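Local atomic coordinates of hydrolase, isochorismatase family (PDB entry 4L07), a protein that probably hydrolyses maleamate to maleate and ammonia, as a maleamate amidase of the isochorismatase-like hydrolase family. Residues T40-T51 / A168-K176. Residues are numbered along the deposited sequence; the frame is centred on the assembly and turned at random.
Sequences TASDASLQMSRT and ADCCADRAK. With SO4 (sulfate ion), chain C.
The loop leading into helix 45-60 and that helix's first turns run antiparallel to 168-176, with S42 facing R174, A44 facing A172 and, at the nearest CA pair, Q47 lying 4.2 Å from C170. The R174 chain, extended from CG to NE, brings NH2 to the T40 backbone O (2.9 Å), about 24° out of the guanidinium plane, while NH1 and NH2 together grip O1 of a sulfate, probably from the crystallisation liquor, each at 2.8 Å. NE donates a hydrogen bond to a water that in turn donates to A41 O. Further back, S42 OG lies against R174 CG. A leucine in place of R174 would probably cost the sulfate its two arginine bonds and T40 O its bond from NH2, and cut the water link to A41. In the middle, A172 CB touches both A44 CB (3.8 Å) and Q47 CD; the bend at chi2 (90°) turns the glutamine amide across A172 while its CG rests on C171 O. The Q47 CA-H points at D169 O (3.4 Å). Beyond it, R50 CB packs on C170 SG and T51 OG1 meets C170 CB, while the R50 guanidinium turns away to a salt bridge with E53. T145 OG1 and C149 N, with K189 NZ of the second subunit, also bond the sulfate. In the parallel-sheet alpha/beta fold of the isochorismatase family, the contact joins the start of helix 45-60 to the C-terminal end of strand 163-172, beside helices 31-34 and 146-159.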
loop_
_atom_site.group_PDB
_atom_site.type_symbol
_atom_site.label_atom_id
_atom_site.label_comp_id
_atom_site.label_asym_id
_atom_site.label_seq_id
_atom_site.Cartn_x
_atom_site.Cartn_y
_atom_site.Cartn_z
ATOM N N THR A 40 16.875 -15.215 -17.753
ATOM C CA THR A 40 16.314 -15.093 -16.403
ATOM C C THR A 40 15.718 -16.393 -15.860
ATOM O O THR A 40 15.250 -16.441 -14.724
ATOM C CB THR A 40 15.261 -13.970 -16.332
ATOM O OG1 THR A 40 14.350 -14.100 -17.434
ATOM C CG2 THR A 40 15.937 -12.598 -16.376
ATOM N N ALA A 41 15.764 -17.460 -16.655
ATOM C CA ALA A 41 15.029 -18.682 -16.318
ATOM C C ALA A 41 15.794 -19.691 -15.459
ATOM O O ALA A 41 17.029 -19.671 -15.384
ATOM C CB ALA A 41 14.504 -19.351 -17.579
ATOM N N SER A 42 15.027 -20.573 -14.820
ATOM C CA SER A 42 15.552 -21.677 -14.021
ATOM C C SER A 42 14.844 -22.959 -14.446
ATOM O O SER A 42 13.784 -22.903 -15.074
ATOM C CB SER A 42 15.266 -21.431 -12.540
ATOM O OG SER A 42 15.847 -20.223 -12.085
ATOM N N ASP A 43 15.412 -24.110 -14.094
ATOM C CA ASP A 43 14.709 -25.381 -14.274
ATOM C C ASP A 43 13.612 -25.502 -13.219
ATOM O O ASP A 43 13.889 -25.661 -12.027
ATOM C CB ASP A 43 15.675 -26.572 -14.202
ATOM C CG ASP A 43 14.967 -27.926 -14.333
ATOM O OD1 ASP A 43 13.772 -27.975 -14.716
ATOM O OD2 ASP A 43 15.626 -28.956 -14.063
ATOM N N ALA A 44 12.368 -25.412 -13.676
ATOM C CA ALA A 44 11.210 -25.444 -12.796
ATOM C C ALA A 44 10.250 -26.577 -13.163
ATOM O O ALA A 44 9.098 -26.586 -12.737
ATOM C CB ALA A 44 10.494 -24.096 -12.819
ATOM N N SER A 45 10.734 -27.552 -13.930
ATOM C CA SER A 45 9.853 -28.607 -14.445
ATOM C C SER A 45 9.133 -29.412 -13.353
ATOM O O SER A 45 7.914 -29.561 -13.405
ATOM C CB SER A 45 10.600 -29.528 -15.419
ATOM O OG SER A 45 11.734 -30.103 -14.799
ATOM N N LEU A 46 9.876 -29.911 -12.366
ATOM C CA LEU A 46 9.280 -30.686 -11.270
ATOM C C LEU A 46 8.354 -29.834 -10.413
ATOM O O LEU A 46 7.277 -30.277 -10.000
ATOM C CB LEU A 46 10.367 -31.314 -10.387
ATOM C CG LEU A 46 11.282 -32.373 -11.011
ATOM C CD1 LEU A 46 12.364 -32.784 -10.019
ATOM C CD2 LEU A 46 10.483 -33.584 -11.468
ATOM N N GLN A 47 8.792 -28.607 -10.153
ATOM C CA GLN A 47 8.050 -27.662 -9.324
ATOM C C GLN A 47 6.698 -27.312 -9.940
ATOM O O GLN A 47 5.691 -27.216 -9.228
ATOM C CB GLN A 47 8.898 -26.405 -9.100
ATOM C CG GLN A 47 10.085 -26.632 -8.162
ATOM C CD GLN A 47 11.375 -27.065 -8.857
ATOM O OE1 GLN A 47 12.433 -27.119 -8.223
ATOM N NE2 GLN A 47 11.307 -27.352 -10.151
ATOM N N MET A 48 6.681 -27.129 -11.260
ATOM C CA MET A 48 5.450 -26.799 -11.984
ATOM C C MET A 48 4.452 -27.954 -11.990
ATOM O O MET A 48 3.252 -27.734 -11.912
ATOM C CB MET A 48 5.746 -26.337 -13.415
ATOM C CG MET A 48 6.282 -24.918 -13.501
ATOM S SD MET A 48 6.428 -24.268 -15.170
ATOM C CE MET A 48 7.710 -25.320 -15.858
ATOM N N SER A 49 4.942 -29.186 -12.087
ATOM C CA SER A 49 4.041 -30.336 -12.059
ATOM C C SER A 49 3.426 -30.546 -10.673
ATOM O O SER A 49 2.256 -30.912 -10.566
ATOM C CB SER A 49 4.730 -31.605 -12.572
ATOM O OG SER A 49 5.816 -31.953 -11.746
ATOM N N ARG A 50 4.200 -30.295 -9.615
ATOM C CA ARG A 50 3.665 -30.346 -8.254
ATOM C C ARG A 50 2.641 -29.224 -8.052
ATOM O O ARG A 50 1.573 -29.443 -7.475
ATOM C CB ARG A 50 4.781 -30.241 -7.196
ATOM C CG ARG A 50 5.833 -31.347 -7.208
ATOM C CD ARG A 50 5.287 -32.698 -6.754
ATOM N NE ARG A 50 4.584 -33.388 -7.834
ATOM C CZ ARG A 50 5.175 -33.961 -8.883
ATOM N NH1 ARG A 50 6.498 -33.929 -9.020
ATOM N NH2 ARG A 50 4.438 -34.560 -9.808
ATOM N N THR A 51 2.974 -28.033 -8.543
ATOM C CA THR A 51 2.081 -26.876 -8.441
ATOM C C THR A 51 0.778 -27.147 -9.201
ATOM O O THR A 51 -0.306 -26.844 -8.701
ATOM C CB THR A 51 2.769 -25.587 -8.940
ATOM O OG1 THR A 51 3.957 -25.352 -8.164
ATOM C CG2 THR A 51 1.836 -24.377 -8.820
ATOM N N ALA A 168 7.954 -26.588 -0.386
ATOM C CA ALA A 168 9.322 -26.405 -0.872
ATOM C C ALA A 168 9.535 -27.012 -2.256
ATOM O O ALA A 168 10.278 -26.464 -3.076
ATOM C CB ALA A 168 10.317 -26.985 0.127
ATOM N N ASP A 169 8.859 -28.130 -2.517
ATOM C CA ASP A 169 8.972 -28.817 -3.804
ATOM C C ASP A 169 8.183 -28.138 -4.930
ATOM O O ASP A 169 8.101 -28.666 -6.039
ATOM C CB ASP A 169 8.603 -30.308 -3.671
ATOM C CG ASP A 169 7.165 -30.532 -3.232
ATOM O OD1 ASP A 169 6.597 -31.586 -3.594
ATOM O OD2 ASP A 169 6.595 -29.676 -2.525
ATOM N N CYS A 170 7.614 -26.965 -4.639
ATOM C CA CYS A 170 6.914 -26.141 -5.630
ATOM C C CYS A 170 7.633 -24.815 -5.884
ATOM O O CYS A 170 7.150 -23.959 -6.636
ATOM C CB CYS A 170 5.498 -25.843 -5.148
ATOM S SG CYS A 170 4.438 -27.290 -5.101
ATOM N N CYS A 171 8.789 -24.661 -5.250
ATOM C CA CYS A 171 9.571 -23.443 -5.341
ATOM C C CYS A 171 10.866 -23.720 -6.092
ATOM O O CYS A 171 11.620 -24.622 -5.721
ATOM C CB CYS A 171 9.850 -22.908 -3.936
ATOM S SG CYS A 171 8.359 -22.398 -3.040
ATOM N N ALA A 172 11.110 -22.953 -7.151
ATOM C CA ALA A 172 12.314 -23.108 -7.972
ATOM C C ALA A 172 13.252 -21.917 -7.778
ATOM O O ALA A 172 12.805 -20.796 -7.529
ATOM C CB ALA A 172 11.933 -23.258 -9.437
ATOM N N ASP A 173 14.553 -22.160 -7.887
ATOM C CA ASP A 173 15.533 -21.082 -7.822
ATOM C C ASP A 173 16.733 -21.353 -8.734
ATOM O O ASP A 173 16.864 -22.456 -9.304
ATOM C CB ASP A 173 15.982 -20.860 -6.370
ATOM C CG ASP A 173 16.378 -19.417 -6.092
ATOM O OD1 ASP A 173 16.837 -18.725 -7.027
ATOM O OD2 ASP A 173 16.232 -18.974 -4.930
ATOM N N ARG A 174 17.594 -20.346 -8.867
ATOM C CA ARG A 174 18.775 -20.385 -9.735
ATOM C C ARG A 174 19.937 -21.140 -9.125
ATOM O O ARG A 174 20.840 -21.569 -9.840
ATOM C CB ARG A 174 19.238 -18.967 -10.066
ATOM C CG ARG A 174 18.242 -18.225 -10.919
ATOM C CD ARG A 174 18.645 -16.802 -11.235
ATOM N NE ARG A 174 17.562 -16.187 -11.991
ATOM C CZ ARG A 174 16.548 -15.523 -11.447
ATOM N NH1 ARG A 174 16.487 -15.352 -10.127
ATOM N NH2 ARG A 174 15.595 -15.026 -12.228
ATOM N N ALA A 175 19.918 -21.274 -7.803
ATOM C CA ALA A 175 20.995 -21.924 -7.055
ATOM C C ALA A 175 20.465 -22.419 -5.724
ATOM O O ALA A 175 19.502 -21.863 -5.186
ATOM C CB ALA A 175 22.156 -20.961 -6.840
ATOM N N LYS A 176 21.098 -23.465 -5.200
ATOM C CA LYS A 176 20.673 -24.110 -3.961
ATOM C C LYS A 176 20.829 -23.203 -2.735
ATOM O O LYS A 176 19.958 -23.181 -1.864
ATOM C CB LYS A 176 21.462 -25.409 -3.769
ATOM C CG LYS A 176 21.047 -26.266 -2.588
ATOM C CD LYS A 176 21.859 -27.558 -2.585
ATOM C CE LYS A 176 21.717 -28.323 -1.280
ATOM N NZ LYS A 176 22.594 -29.529 -1.287
HETATM S S SO4 C . 13.263 -13.401 -9.045
HETATM O O1 SO4 C . 13.933 -14.201 -10.104
HETATM O O2 SO4 C . 12.477 -14.269 -8.159
HETATM O O3 SO4 C . 14.291 -12.710 -8.236
HETATM O O4 SO4 C . 12.372 -12.373 -9.651
HETATM O O HOH W 1 18.381 -17.230 -14.478
HETATM O O HOH W 2 17.707 -23.909 -12.106
#